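Local atomic coordinates of Cyclo(L-leucyl-L-phenylalanyl) synthase (Streptomyces noursei, PDB entry 3OQV), a protein that catalyses ATP-independent formation of cyclodipeptides from two aminoacyl-tRNAs, joining phenylalanine and leucine into the cyclic precursor of the antibacterial peptide albonoursin. Residues V49-W54 and V228-Q233; Y66-I71 and V116-E121; M152-V157 and E170-G175; D188-F193 and R220-Q225. All coordinates share one frame; numbering follows the deposited sequence.

Contact 1. Residues V49-W54 and V228-Q233; sequences VMLLQW and VVVRPQ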
loop_
_atom_site.group_PDB
_atom_site.type_symbol
_atom_site.label_atom_id
_atom_site.label_comp_id
_atom_site.label_asym_id
_atom_site.label_seq_id
_atom_site.Cartn_x
_atom_site.Cartn_y
_atom_site.Cartn_z
ATOM N N VAL A 49 -2.163 -12.430 -10.143
ATOM C CA VAL A 49 -1.590 -13.761 -10.297
ATOM C C VAL A 49 -0.157 -13.707 -10.818
ATOM O O VAL A 49 0.735 -14.350 -10.259
ATOM C CB VAL A 49 -2.458 -14.648 -11.209
ATOM C CG1 VAL A 49 -1.730 -15.931 -11.561
ATOM C CG2 VAL A 49 -3.785 -14.969 -10.516
ATOM N N MET A 50 0.072 -12.917 -11.865
ATOM C CA MET A 50 1.412 -12.805 -12.440
ATOM C C MET A 50 2.407 -12.236 -11.428
ATOM O O MET A 50 3.553 -12.678 -11.355
ATOM C CB MET A 50 1.394 -11.949 -13.707
ATOM C CG MET A 50 0.922 -12.693 -14.956
ATOM S SD MET A 50 2.021 -12.428 -16.366
ATOM C CE MET A 50 2.154 -10.632 -16.361
ATOM N N LEU A 51 1.965 -11.247 -10.659
ATOM C CA LEU A 51 2.818 -10.621 -9.661
ATOM C C LEU A 51 3.156 -11.579 -8.514
ATOM O O LEU A 51 4.308 -11.659 -8.076
ATOM C CB LEU A 51 2.170 -9.342 -9.127
ATOM C CG LEU A 51 2.944 -8.609 -8.030
ATOM C CD1 LEU A 51 4.402 -8.360 -8.442
ATOM C CD2 LEU A 51 2.234 -7.306 -7.661
ATOM N N LEU A 52 2.146 -12.288 -8.021
ATOM C CA LEU A 52 2.356 -13.326 -7.018
ATOM C C LEU A 52 3.359 -14.380 -7.483
ATOM O O LEU A 52 4.227 -14.807 -6.714
ATOM C CB LEU A 52 1.031 -13.994 -6.643
ATOM C CG LEU A 52 0.060 -13.146 -5.824
ATOM C CD1 LEU A 52 -1.269 -13.876 -5.614
ATOM C CD2 LEU A 52 0.698 -12.773 -4.489
ATOM N N GLN A 53 3.236 -14.803 -8.739
ATOM C CA GLN A 53 4.120 -15.825 -9.279
ATOM C C GLN A 53 5.537 -15.274 -9.386
ATOM O O GLN A 53 6.506 -15.926 -9.003
ATOM C CB GLN A 53 3.635 -16.269 -10.659
ATOM C CG GLN A 53 2.366 -17.101 -10.634
ATOM C CD GLN A 53 1.851 -17.411 -12.027
ATOM O OE1 GLN A 53 1.659 -16.511 -12.847
ATOM N NE2 GLN A 53 1.622 -18.691 -12.302
ATOM N N TRP A 54 5.640 -14.062 -9.912
ATOM C CA TRP A 54 6.918 -13.385 -10.022
ATOM C C TRP A 54 7.620 -13.317 -8.670
ATOM O O TRP A 54 8.807 -13.627 -8.567
ATOM C CB TRP A 54 6.712 -11.979 -10.577
ATOM C CG TRP A 54 7.983 -11.206 -10.740
ATOM C CD1 TRP A 54 8.853 -11.265 -11.790
ATOM C CD2 TRP A 54 8.499 -10.213 -9.846
ATOM N NE1 TRP A 54 9.891 -10.381 -11.594
ATOM C CE2 TRP A 54 9.704 -9.737 -10.399
ATOM C CE3 TRP A 54 8.064 -9.692 -8.623
ATOM C CZ2 TRP A 54 10.477 -8.759 -9.774
ATOM C CZ3 TRP A 54 8.838 -8.730 -8.001
ATOM C CH2 TRP A 54 10.015 -8.255 -8.589
ATOM N N VAL A 228 10.928 -1.615 -5.932
ATOM C CA VAL A 228 11.176 -2.220 -7.235
ATOM C C VAL A 228 9.945 -2.046 -8.106
ATOM O O VAL A 228 8.835 -2.425 -7.701
ATOM C CB VAL A 228 11.541 -3.704 -7.105
ATOM C CG1 VAL A 228 11.535 -4.393 -8.454
ATOM C CG2 VAL A 228 12.945 -3.838 -6.471
ATOM N N VAL A 229 10.106 -1.331 -9.218
ATOM C CA VAL A 229 8.973 -1.077 -10.110
ATOM C C VAL A 229 8.601 -2.351 -10.860
ATOM O O VAL A 229 9.467 -3.089 -11.312
ATOM C CB VAL A 229 9.234 0.087 -11.100
ATOM C CG1 VAL A 229 10.408 -0.228 -12.041
ATOM C CG2 VAL A 229 7.959 0.398 -11.894
ATOM N N VAL A 230 7.315 -2.668 -10.885
ATOM C CA VAL A 230 6.880 -3.868 -11.578
ATOM C C VAL A 230 6.044 -3.458 -12.786
ATOM O O VAL A 230 5.057 -2.745 -12.643
ATOM C CB VAL A 230 6.078 -4.785 -10.628
ATOM C CG1 VAL A 230 5.364 -5.853 -11.411
ATOM C CG2 VAL A 230 7.019 -5.413 -9.591
ATOM N N ARG A 231 6.495 -3.830 -13.980
ATOM C CA ARG A 231 5.781 -3.454 -15.197
ATOM C C ARG A 231 5.181 -4.695 -15.852
ATOM O O ARG A 231 5.877 -5.693 -16.054
ATOM C CB ARG A 231 6.722 -2.720 -16.164
ATOM C CG ARG A 231 7.395 -1.473 -15.571
ATOM C CD ARG A 231 8.156 -0.691 -16.648
ATOM N NE ARG A 231 8.917 0.438 -16.112
ATOM C CZ ARG A 231 10.224 0.396 -15.851
ATOM N NH1 ARG A 231 10.892 -0.734 -16.020
ATOM N NH2 ARG A 231 10.862 1.475 -15.410
ATOM N N PRO A 232 3.859 -4.680 -16.088
ATOM C CA PRO A 232 3.160 -5.914 -16.434
ATOM C C PRO A 232 3.754 -6.615 -17.648
ATOM O O PRO A 232 3.788 -7.848 -17.700
ATOM C CB PRO A 232 1.742 -5.427 -16.733
ATOM C CG PRO A 232 1.556 -4.292 -15.767
ATOM C CD PRO A 232 2.921 -3.621 -15.662
ATOM N N GLN A 233 4.234 -5.845 -18.615
ATOM C CA GLN A 233 4.804 -6.452 -19.809
ATOM C C GLN A 233 6.188 -7.039 -19.542
ATOM O O GLN A 233 6.608 -7.987 -20.204
ATOM C CB GLN A 233 4.832 -5.453 -20.965
ATOM C CG GLN A 233 3.463 -5.239 -21.605
ATOM C CD GLN A 233 2.806 -6.545 -22.045
ATOM O OE1 GLN A 233 3.338 -7.271 -22.893
ATOM N NE2 GLN A 233 1.637 -6.843 -21.479
#

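Contact 2. Residues Y66-I71 and V116-E121; sequences YVDTHI and VRSLSE. With PO4 (phosphate ion), chain D.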
loop_
_atom_site.group_PDB
_atom_site.type_symbol
_atom_site.label_atom_id
_atom_site.label_comp_id
_atom_site.label_asym_id
_atom_site.label_seq_id
_atom_site.Cartn_x
_atom_site.Cartn_y
_atom_site.Cartn_z
ATOM N N TYR A 66 -3.462 -5.633 2.005
ATOM C CA TYR A 66 -4.482 -4.831 1.370
ATOM C C TYR A 66 -4.977 -3.716 2.294
ATOM O O TYR A 66 -5.079 -3.891 3.509
ATOM C CB TYR A 66 -5.621 -5.709 0.848
ATOM C CG TYR A 66 -6.425 -6.411 1.911
ATOM C CD1 TYR A 66 -7.614 -5.854 2.379
ATOM C CD2 TYR A 66 -6.070 -7.679 2.358
ATOM C CE1 TYR A 66 -8.394 -6.500 3.315
ATOM C CE2 TYR A 66 -6.872 -8.359 3.293
ATOM C CZ TYR A 66 -8.030 -7.752 3.759
ATOM O OH TYR A 66 -8.838 -8.375 4.686
ATOM N N VAL A 67 -5.110 -2.523 1.734
ATOM C CA VAL A 67 -5.298 -1.330 2.552
ATOM C C VAL A 67 -6.789 -1.079 2.760
ATOM O O VAL A 67 -7.494 -0.653 1.847
ATOM C CB VAL A 67 -4.662 -0.108 1.896
ATOM C CG1 VAL A 67 -4.759 1.097 2.836
ATOM C CG2 VAL A 67 -3.210 -0.405 1.559
ATOM N N ASP A 68 -7.260 -1.372 3.963
ATOM C CA ASP A 68 -8.682 -1.347 4.269
ATOM C C ASP A 68 -9.014 -0.165 5.178
ATOM O O ASP A 68 -10.164 0.024 5.551
ATOM C CB ASP A 68 -9.134 -2.673 4.900
ATOM C CG ASP A 68 -8.392 -3.004 6.193
ATOM O OD1 ASP A 68 -7.208 -2.631 6.342
ATOM O OD2 ASP A 68 -8.992 -3.685 7.052
ATOM N N THR A 69 -8.022 0.679 5.449
ATOM C CA THR A 69 -8.128 1.670 6.522
ATOM C C THR A 69 -8.340 3.073 5.963
ATOM O O THR A 69 -7.724 3.446 4.957
ATOM C CB THR A 69 -6.857 1.677 7.396
ATOM O OG1 THR A 69 -5.701 1.630 6.554
ATOM C CG2 THR A 69 -6.847 0.465 8.314
ATOM N N HIS A 70 -9.190 3.852 6.634
ATOM C CA HIS A 70 -9.313 5.294 6.383
ATOM C C HIS A 70 -10.033 5.636 5.081
ATOM O O HIS A 70 -10.133 6.805 4.716
ATOM C CB HIS A 70 -7.940 5.980 6.428
ATOM C CG HIS A 70 -7.287 5.934 7.779
ATOM N ND1 HIS A 70 -7.880 6.457 8.908
ATOM C CD2 HIS A 70 -6.127 5.364 8.194
ATOM C CE1 HIS A 70 -7.099 6.244 9.954
ATOM N NE2 HIS A 70 -6.028 5.586 9.547
ATOM N N ILE A 71 -10.510 4.619 4.366
ATOM C CA ILE A 71 -11.183 4.843 3.088
ATOM C C ILE A 71 -12.477 5.613 3.285
ATOM O O ILE A 71 -12.821 6.479 2.482
ATOM C CB ILE A 71 -11.494 3.524 2.351
ATOM C CG1 ILE A 71 -10.207 2.727 2.089
ATOM C CG2 ILE A 71 -12.216 3.809 1.034
ATOM C CD1 ILE A 71 -10.461 1.245 1.794
ATOM N N VAL A 116 -0.935 -12.954 3.842
ATOM C CA VAL A 116 -1.863 -11.938 3.355
ATOM C C VAL A 116 -2.665 -11.395 4.519
ATOM O O VAL A 116 -3.333 -12.154 5.219
ATOM C CB VAL A 116 -2.832 -12.528 2.327
ATOM C CG1 VAL A 116 -3.796 -11.469 1.819
ATOM C CG2 VAL A 116 -2.066 -13.182 1.183
ATOM N N ARG A 117 -2.538 -10.097 4.771
ATOM C CA ARG A 117 -3.235 -9.461 5.882
ATOM C C ARG A 117 -3.804 -8.124 5.431
ATOM O O ARG A 117 -3.274 -7.501 4.507
ATOM C CB ARG A 117 -2.284 -9.257 7.064
ATOM C CG ARG A 117 -1.784 -10.564 7.692
ATOM C CD ARG A 117 -0.845 -10.286 8.851
ATOM N NE ARG A 117 0.476 -9.937 8.358
ATOM C CZ ARG A 117 1.551 -9.805 9.120
ATOM N NH1 ARG A 117 1.444 -9.887 10.437
ATOM N NH2 ARG A 117 2.714 -9.474 8.566
ATOM N N SER A 118 -4.873 -7.670 6.087
ATOM C CA SER A 118 -5.316 -6.283 5.957
ATOM C C SER A 118 -4.350 -5.345 6.676
ATOM O O SER A 118 -3.682 -5.755 7.621
ATOM C CB SER A 118 -6.705 -6.117 6.567
ATOM O OG SER A 118 -6.663 -6.394 7.960
ATOM N N LEU A 119 -4.311 -4.078 6.269
ATOM C CA LEU A 119 -3.528 -3.082 7.016
ATOM C C LEU A 119 -4.049 -2.948 8.450
ATOM O O LEU A 119 -3.271 -2.875 9.401
ATOM C CB LEU A 119 -3.521 -1.724 6.310
ATOM C CG LEU A 119 -2.639 -0.612 6.914
ATOM C CD1 LEU A 119 -1.199 -1.090 7.173
ATOM C CD2 LEU A 119 -2.612 0.600 5.995
ATOM N N SER A 120 -5.365 -3.004 8.619
ATOM C CA SER A 120 -5.931 -2.865 9.951
ATOM C C SER A 120 -5.474 -3.969 10.906
ATOM O O SER A 120 -5.158 -3.686 12.052
ATOM C CB SER A 120 -7.468 -2.739 9.907
ATOM O OG SER A 120 -8.061 -3.972 9.575
ATOM N N GLU A 121 -5.304 -5.194 10.406
ATOM C CA GLU A 121 -4.774 -6.270 11.232
ATOM C C GLU A 121 -3.300 -6.020 11.562
ATOM O O GLU A 121 -2.848 -6.249 12.677
ATOM C CB GLU A 121 -4.893 -7.608 10.501
ATOM C CG GLU A 121 -4.531 -8.805 11.353
ATOM C CD GLU A 121 -4.558 -10.098 10.562
ATOM O OE1 GLU A 121 -5.229 -10.123 9.504
ATOM O OE2 GLU A 121 -3.877 -11.067 10.979
HETATM P P PO4 D . -4.785 4.862 12.725
HETATM O O1 PO4 D . -4.414 4.467 11.308
HETATM O O2 PO4 D . -4.523 6.343 12.884
HETATM O O3 PO4 D . -6.239 4.551 12.994
HETATM O O4 PO4 D . -3.944 4.079 13.704
#

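Contact 3. Residues M152-V157 and E170-G175; sequences MVRAVV and EHLRAG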
loop_
_atom_site.group_PDB
_atom_site.type_symbol
_atom_site.label_atom_id
_atom_site.label_comp_id
_atom_site.label_asym_id
_atom_site.label_seq_id
_atom_site.Cartn_x
_atom_site.Cartn_y
_atom_site.Cartn_z
ATOM N N MET A 152 2.468 12.662 -1.609
ATOM C CA MET A 152 1.744 11.410 -1.701
ATOM C C MET A 152 0.266 11.578 -1.374
ATOM O O MET A 152 -0.576 10.999 -2.047
ATOM C CB MET A 152 2.348 10.352 -0.769
ATOM C CG MET A 152 1.844 8.955 -1.075
ATOM S SD MET A 152 2.710 7.696 -0.125
ATOM C CE MET A 152 1.675 6.281 -0.467
ATOM N N VAL A 153 -0.035 12.339 -0.321
ATOM C CA VAL A 153 -1.426 12.661 0.000
ATOM C C VAL A 153 -2.164 13.249 -1.212
ATOM O O VAL A 153 -3.266 12.820 -1.554
ATOM C CB VAL A 153 -1.537 13.608 1.219
ATOM C CG1 VAL A 153 -2.969 14.147 1.353
ATOM C CG2 VAL A 153 -1.104 12.880 2.512
ATOM N N ARG A 154 -1.533 14.199 -1.884
ATOM C CA ARG A 154 -2.145 14.811 -3.050
ATOM C C ARG A 154 -2.375 13.808 -4.165
ATOM O O ARG A 154 -3.423 13.831 -4.812
ATOM C CB ARG A 154 -1.310 15.997 -3.536
ATOM C CG ARG A 154 -1.191 17.088 -2.487
ATOM C CD ARG A 154 -0.722 18.422 -3.049
ATOM N NE ARG A 154 -0.870 19.455 -2.026
ATOM C CZ ARG A 154 -1.925 20.255 -1.903
ATOM N NH1 ARG A 154 -2.882 20.259 -2.823
ATOM N NH2 ARG A 154 -1.987 21.107 -0.891
ATOM N N ALA A 155 -1.417 12.908 -4.369
ATOM C CA ALA A 155 -1.584 11.852 -5.362
ATOM C C ALA A 155 -2.736 10.921 -5.011
ATOM O O ALA A 155 -3.517 10.553 -5.878
ATOM C CB ALA A 155 -0.280 11.063 -5.563
ATOM N N VAL A 156 -2.852 10.550 -3.736
ATOM C CA VAL A 156 -3.976 9.733 -3.293
ATOM C C VAL A 156 -5.297 10.457 -3.543
ATOM O O VAL A 156 -6.242 9.878 -4.082
ATOM C CB VAL A 156 -3.878 9.395 -1.784
ATOM C CG1 VAL A 156 -5.175 8.762 -1.295
ATOM C CG2 VAL A 156 -2.675 8.487 -1.502
ATOM N N VAL A 157 -5.362 11.723 -3.139
ATOM C CA VAL A 157 -6.588 12.494 -3.280
ATOM C C VAL A 157 -6.952 12.627 -4.752
ATOM O O VAL A 157 -8.076 12.324 -5.158
ATOM C CB VAL A 157 -6.450 13.908 -2.662
ATOM C CG1 VAL A 157 -7.616 14.779 -3.094
ATOM C CG2 VAL A 157 -6.405 13.816 -1.138
ATOM N N GLU A 170 -10.784 18.793 4.027
ATOM C CA GLU A 170 -11.240 17.488 4.519
ATOM C C GLU A 170 -10.684 16.297 3.726
ATOM O O GLU A 170 -10.426 15.233 4.298
ATOM C CB GLU A 170 -12.773 17.420 4.592
ATOM N N HIS A 171 -10.492 16.476 2.421
ATOM C CA HIS A 171 -9.848 15.456 1.595
ATOM C C HIS A 171 -8.394 15.259 1.999
ATOM O O HIS A 171 -7.890 14.134 1.995
ATOM C CB HIS A 171 -9.902 15.831 0.114
ATOM C CG HIS A 171 -11.258 15.677 -0.499
ATOM N ND1 HIS A 171 -12.132 16.734 -0.649
ATOM C CD2 HIS A 171 -11.894 14.590 -0.993
ATOM C CE1 HIS A 171 -13.258 16.299 -1.183
ATOM N NE2 HIS A 171 -13.139 15.002 -1.407
ATOM N N LEU A 172 -7.706 16.370 2.246
ATOM C CA LEU A 172 -6.299 16.336 2.623
ATOM C C LEU A 172 -6.107 15.661 3.974
ATOM O O LEU A 172 -5.157 14.909 4.168
ATOM C CB LEU A 172 -5.719 17.750 2.664
ATOM C CG LEU A 172 -5.770 18.505 1.330
ATOM C CD1 LEU A 172 -5.279 19.922 1.514
ATOM C CD2 LEU A 172 -4.944 17.787 0.255
ATOM N N ARG A 173 -7.014 15.936 4.902
ATOM C CA ARG A 173 -6.981 15.298 6.215
ATOM C C ARG A 173 -7.220 13.800 6.100
ATOM O O ARG A 173 -6.446 12.994 6.633
ATOM C CB ARG A 173 -8.018 15.926 7.153
ATOM C CG ARG A 173 -8.099 15.251 8.521
ATOM C CD ARG A 173 -9.334 15.704 9.285
ATOM N NE ARG A 173 -9.248 17.109 9.672
ATOM C CZ ARG A 173 -8.623 17.548 10.760
ATOM N NH1 ARG A 173 -8.030 16.691 11.585
ATOM N NH2 ARG A 173 -8.593 18.848 11.027
ATOM N N ALA A 174 -8.278 13.428 5.383
ATOM C CA ALA A 174 -8.525 12.030 5.054
ATOM C C ALA A 174 -7.293 11.381 4.418
ATOM O O ALA A 174 -6.924 10.258 4.768
ATOM C CB ALA A 174 -9.735 11.900 4.132
ATOM N N GLY A 175 -6.697 12.067 3.445
ATOM C CA GLY A 175 -5.564 11.507 2.716
ATOM C C GLY A 175 -4.349 11.355 3.612
ATOM O O GLY A 175 -3.597 10.381 3.511
#

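Contact 4. Residues D188-F193 and R220-Q225; sequences DSPGVF and RAAEGQ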
loop_
_atom_site.group_PDB
_atom_site.type_symbol
_atom_site.label_atom_id
_atom_site.label_comp_id
_atom_site.label_asym_id
_atom_site.label_seq_id
_atom_site.Cartn_x
_atom_site.Cartn_y
_atom_site.Cartn_z
ATOM N N ASP A 188 9.855 1.525 6.368
ATOM C CA ASP A 188 10.565 0.597 7.238
ATOM C C ASP A 188 9.910 -0.778 7.245
ATOM O O ASP A 188 9.648 -1.327 8.304
ATOM C CB ASP A 188 10.664 1.155 8.668
ATOM C CG ASP A 188 11.761 0.467 9.498
ATOM O OD1 ASP A 188 12.358 -0.526 9.022
ATOM O OD2 ASP A 188 11.986 0.882 10.647
ATOM N N SER A 189 9.744 -1.369 6.065
ATOM C CA SER A 189 9.318 -2.767 5.962
ATOM C C SER A 189 10.222 -3.773 6.681
ATOM O O SER A 189 9.727 -4.762 7.226
ATOM C CB SER A 189 9.138 -3.177 4.496
ATOM O OG SER A 189 7.812 -2.887 4.059
ATOM N N PRO A 190 11.550 -3.530 6.691
ATOM C CA PRO A 190 12.360 -4.459 7.472
ATOM C C PRO A 190 11.871 -4.558 8.906
ATOM O O PRO A 190 11.753 -5.663 9.437
ATOM C CB PRO A 190 13.774 -3.854 7.416
ATOM C CG PRO A 190 13.794 -3.073 6.126
ATOM C CD PRO A 190 12.368 -2.560 5.940
ATOM N N GLY A 191 11.564 -3.418 9.519
ATOM C CA GLY A 191 11.127 -3.410 10.909
ATOM C C GLY A 191 9.694 -3.886 11.088
ATOM O O GLY A 191 9.369 -4.551 12.069
ATOM N N VAL A 192 8.828 -3.533 10.146
ATOM C CA VAL A 192 7.432 -3.975 10.191
ATOM C C VAL A 192 7.285 -5.504 10.079
ATOM O O VAL A 192 6.427 -6.111 10.747
ATOM C CB VAL A 192 6.592 -3.273 9.098
ATOM C CG1 VAL A 192 5.193 -3.879 9.014
ATOM C CG2 VAL A 192 6.470 -1.762 9.408
ATOM N N PHE A 193 8.069 -6.114 9.193
ATOM C CA PHE A 193 7.900 -7.531 8.872
ATOM C C PHE A 193 9.028 -8.375 9.462
ATOM O O PHE A 193 9.129 -9.568 9.167
ATOM C CB PHE A 193 7.808 -7.749 7.351
ATOM C CG PHE A 193 6.630 -7.076 6.726
ATOM C CD1 PHE A 193 5.348 -7.592 6.903
ATOM C CD2 PHE A 193 6.779 -5.862 6.067
ATOM C CE1 PHE A 193 4.234 -6.946 6.374
ATOM C CE2 PHE A 193 5.672 -5.203 5.533
ATOM C CZ PHE A 193 4.398 -5.743 5.691
ATOM N N ARG A 220 16.809 9.057 4.434
ATOM C CA ARG A 220 16.820 7.664 4.013
ATOM C C ARG A 220 15.774 6.831 4.767
ATOM O O ARG A 220 15.688 6.880 5.992
ATOM C CB ARG A 220 18.217 7.068 4.179
ATOM N N ALA A 221 14.973 6.081 4.018
ATOM C CA ALA A 221 14.290 4.903 4.547
ATOM C C ALA A 221 15.235 3.988 5.331
ATOM O O ALA A 221 16.466 4.147 5.284
ATOM C CB ALA A 221 13.615 4.147 3.420
ATOM N N ALA A 222 14.670 3.050 6.084
ATOM C CA ALA A 222 15.498 2.102 6.843
ATOM C C ALA A 222 16.469 1.389 5.904
ATOM O O ALA A 222 16.134 1.121 4.759
ATOM C CB ALA A 222 14.607 1.085 7.565
ATOM N N GLU A 223 17.684 1.115 6.378
ATOM C CA GLU A 223 18.545 0.128 5.744
ATOM C C GLU A 223 17.782 -1.142 5.387
ATOM O O GLU A 223 17.062 -1.709 6.213
ATOM C CB GLU A 223 19.737 -0.217 6.648
ATOM C CG GLU A 223 20.488 -1.492 6.257
ATOM C CD GLU A 223 21.625 -1.833 7.221
ATOM O OE1 GLU A 223 21.682 -1.243 8.324
ATOM O OE2 GLU A 223 22.460 -2.703 6.887
ATOM N N GLY A 224 17.978 -1.606 4.161
ATOM C CA GLY A 224 17.346 -2.832 3.702
ATOM C C GLY A 224 16.067 -2.541 2.931
ATOM O O GLY A 224 15.538 -3.413 2.252
ATOM N N GLN A 225 15.559 -1.318 3.043
ATOM C CA GLN A 225 14.317 -0.976 2.341
ATOM C C GLN A 225 14.623 -0.723 0.872
ATOM O O GLN A 225 15.476 0.089 0.562
ATOM C CB GLN A 225 13.654 0.259 2.952
ATOM C CG GLN A 225 12.338 0.651 2.255
ATOM C CD GLN A 225 11.228 -0.356 2.498
ATOM O OE1 GLN A 225 10.781 -0.537 3.630
ATOM N NE2 GLN A 225 10.796 -1.036 1.440
#

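Contact 1. Residues V49-W54 and V228-Q233
Val230 reaches the helix between Leu51 and Trp54, and its two methyls share the work. Val230 CG1 meets Leu51 CD1 at 4.0 Å. Val230 CG2 rests over one face of the Trp54 indole, 4.1 Å from Trp54 CZ3, and keeps much the same distance from that leucine methyl. The indole and the valine come from opposite directions, with the six-membered end of the ring system leading. Trp54 carries CG opposite its backbone N (chi1 -179°), which sends the indole out of the helix far enough for Trp54 CH2 to approach Val228 CG1 obliquely at 4.2 Å.

This is helix-on-sheet packing in a Rossmann fold. Helix 45-58 is the crossover between parallel strands 29-37 and 59-67, and here it meets 225-229, one of the two edge strands, as that strand runs on toward helix 232-238. Val228 and Val230 face the helix, whereas Val229 turns away. Backbone bonds tie Val228 to Leu200, which is essential for the specificity of the enzyme, and to Tyr202, a probable substrate-binding residue.

The remaining touch is of another kind, a methyl against a carbonyl. Met50 bends at chi2 and again at chi3 (-50°) and brings CE to 3.5 Å from Pro232 O, in the first turn of helix 232-238, where Leu235 and Ala236 also lie against the methionine.

Contact 2. Residues Y66-I71 and V116-E121
Asp68 takes hold of Ser120 with both carboxylate oxygens. Asp68 OD1 accepts from Ser120 N at 3.0 Å and Asp68 OD2 from Ser120 OG at 2.7 Å, each through its syn lone pair. The carboxylate gets there because CG stands between the backbone N and the carbonyl carbon (chi1 59°). With an alanine in place of Asp68, the amide and hydroxyl of Ser120 would probably lose the carboxylate they share, and with it a polar tie to the loop.

Backbone bonds run alongside: Tyr66 N donates to Arg117 O at 3.1 Å and Leu119 N to Tyr66 O at 2.9 Å. They flank a parallel bridge between Tyr66 and Ser118, joining edge strand 114-118 of the Rossmann sheet to strand 59-67. Ser118 then N-caps helix 119-122, its OG accepting from Glu121 N.

A CH-pi contact lays Ser118 CB over the Tyr66 ring, 3.9 Å from its centroid, while the phenol OH is hydrogen-bonded to Arg97. Val67 CG1 and Leu119 CD2 lie side by side at 3.9 Å, and Val67 also lines the dithiane diol pocket.

His70 NE2 donates to a phosphate oxygen, O1, at 2.6 Å; Gln123 binds the same ion, which probably comes from the crystallisation liquor.

Contact 3. Residues M152-V157 and E170-G175
A steep helix crossing brings Val153 and Val157 of helix 143-158 onto His171, Leu172 and Gly175 of helix 169-193. The two short segments run at 111° to each other, their axes 9.0 Å apart, and the backbones come closest where Val153 CA stands 5.1 Å from Gly175 CA. Glycine allows this: a CB there would run into Val153 CG1 and press on Val157 CG2.

Both valines touch main chain more than side chain. Val153 has CG1 opposite its backbone N (chi1 169°) and CG2 opposite its carbonyl carbon, a fork that sets CG1 3.6 Å from Leu172 O and CG2 3.7 Å from Gly175 O. With an alanine at Val153, CG1 and CG2 go, and a gap would probably open against Leu172 O and Gly175. One turn on, Val157 repeats the pose, with CG2 3.5 Å from His171 O and CG1 4.1 Å from His171 CB, the two side chains crossing at nearly a right angle. At the rim, Leu172 CD2 lies over one face of the Arg154 guanidinium.

Helix 71-78 closes one side, with Met74 against both Val157 and His171 and with Asp78 hydrogen-bonded to His171 NE2. Farther along helix 169-193, Val179, a probable substrate-binding residue, packs on Val153 and Val156, while Pro207 of helix 207-212 touches Met152, Ala155 and Val156.

Contact 4. Residues D188-F193 and R220-Q225
Gln225 OE1 accepts a hydrogen bond from Ser189 N at 2.8 Å, the N lying nearly in line with the side-chain C=O (171° at the oxygen). The glutamine extends from the backbone (chi1 -180°) and then bends at chi2 (69°), which carries the amide across to the helix. Ser189 CB and Pro190 CD crowd Gln225 OE1, the latter at 3.5 Å. Gln225 also packs on Leu200, essential for the enzyme's specificity. Pro190 CG in turn rests 3.5 Å from Glu223 O, on the type II turn from Ala222 to Gln225. Gly224 fills the third position of that turn with a positive phi, and Gln225 N closes it on Ala222 O.

Asp188 OD1 accepts from Gly191 N at 3.0 Å, an Asx motif in which the donor stands well above the carboxylate plane. The methyl Ala222 CB packs against the same carboxylate, and OD2 forms a salt bridge with Arg134.

Helix 169-193 is kinked at Pro190, whose nitrogen has no hydrogen to give, and Gly191 N makes only a weak backbone bond, to Asp188 O. Side-chain oxygens serve amides on both flanks of the proline, one from the helix and one from the loop.

Contact 3 is the most buried of the four and almost wholly apolar, helix against helix. Contact 4 lies at the surface and is joined across by a single side-chain-to-backbone bond. Contacts 1 and 2, both partly buried, sit at opposite edges of the same parallel sheet, strand 225-229 at one and strand 114-118 at the other. Contact 1 packs a helix against the edge strand through hydrocarbon, whereas contact 2 extends the sheet itself with backbone bonds and a carboxylate. Helix 169-193 serves both contact 3 and, about 24 Å away between centres, contact 4. Contacts 2 and 4 meet directly, Arg117 NH2 packing 3.6 Å from Phe193 CD1 while the same NH2 forms a salt bridge with Asp63.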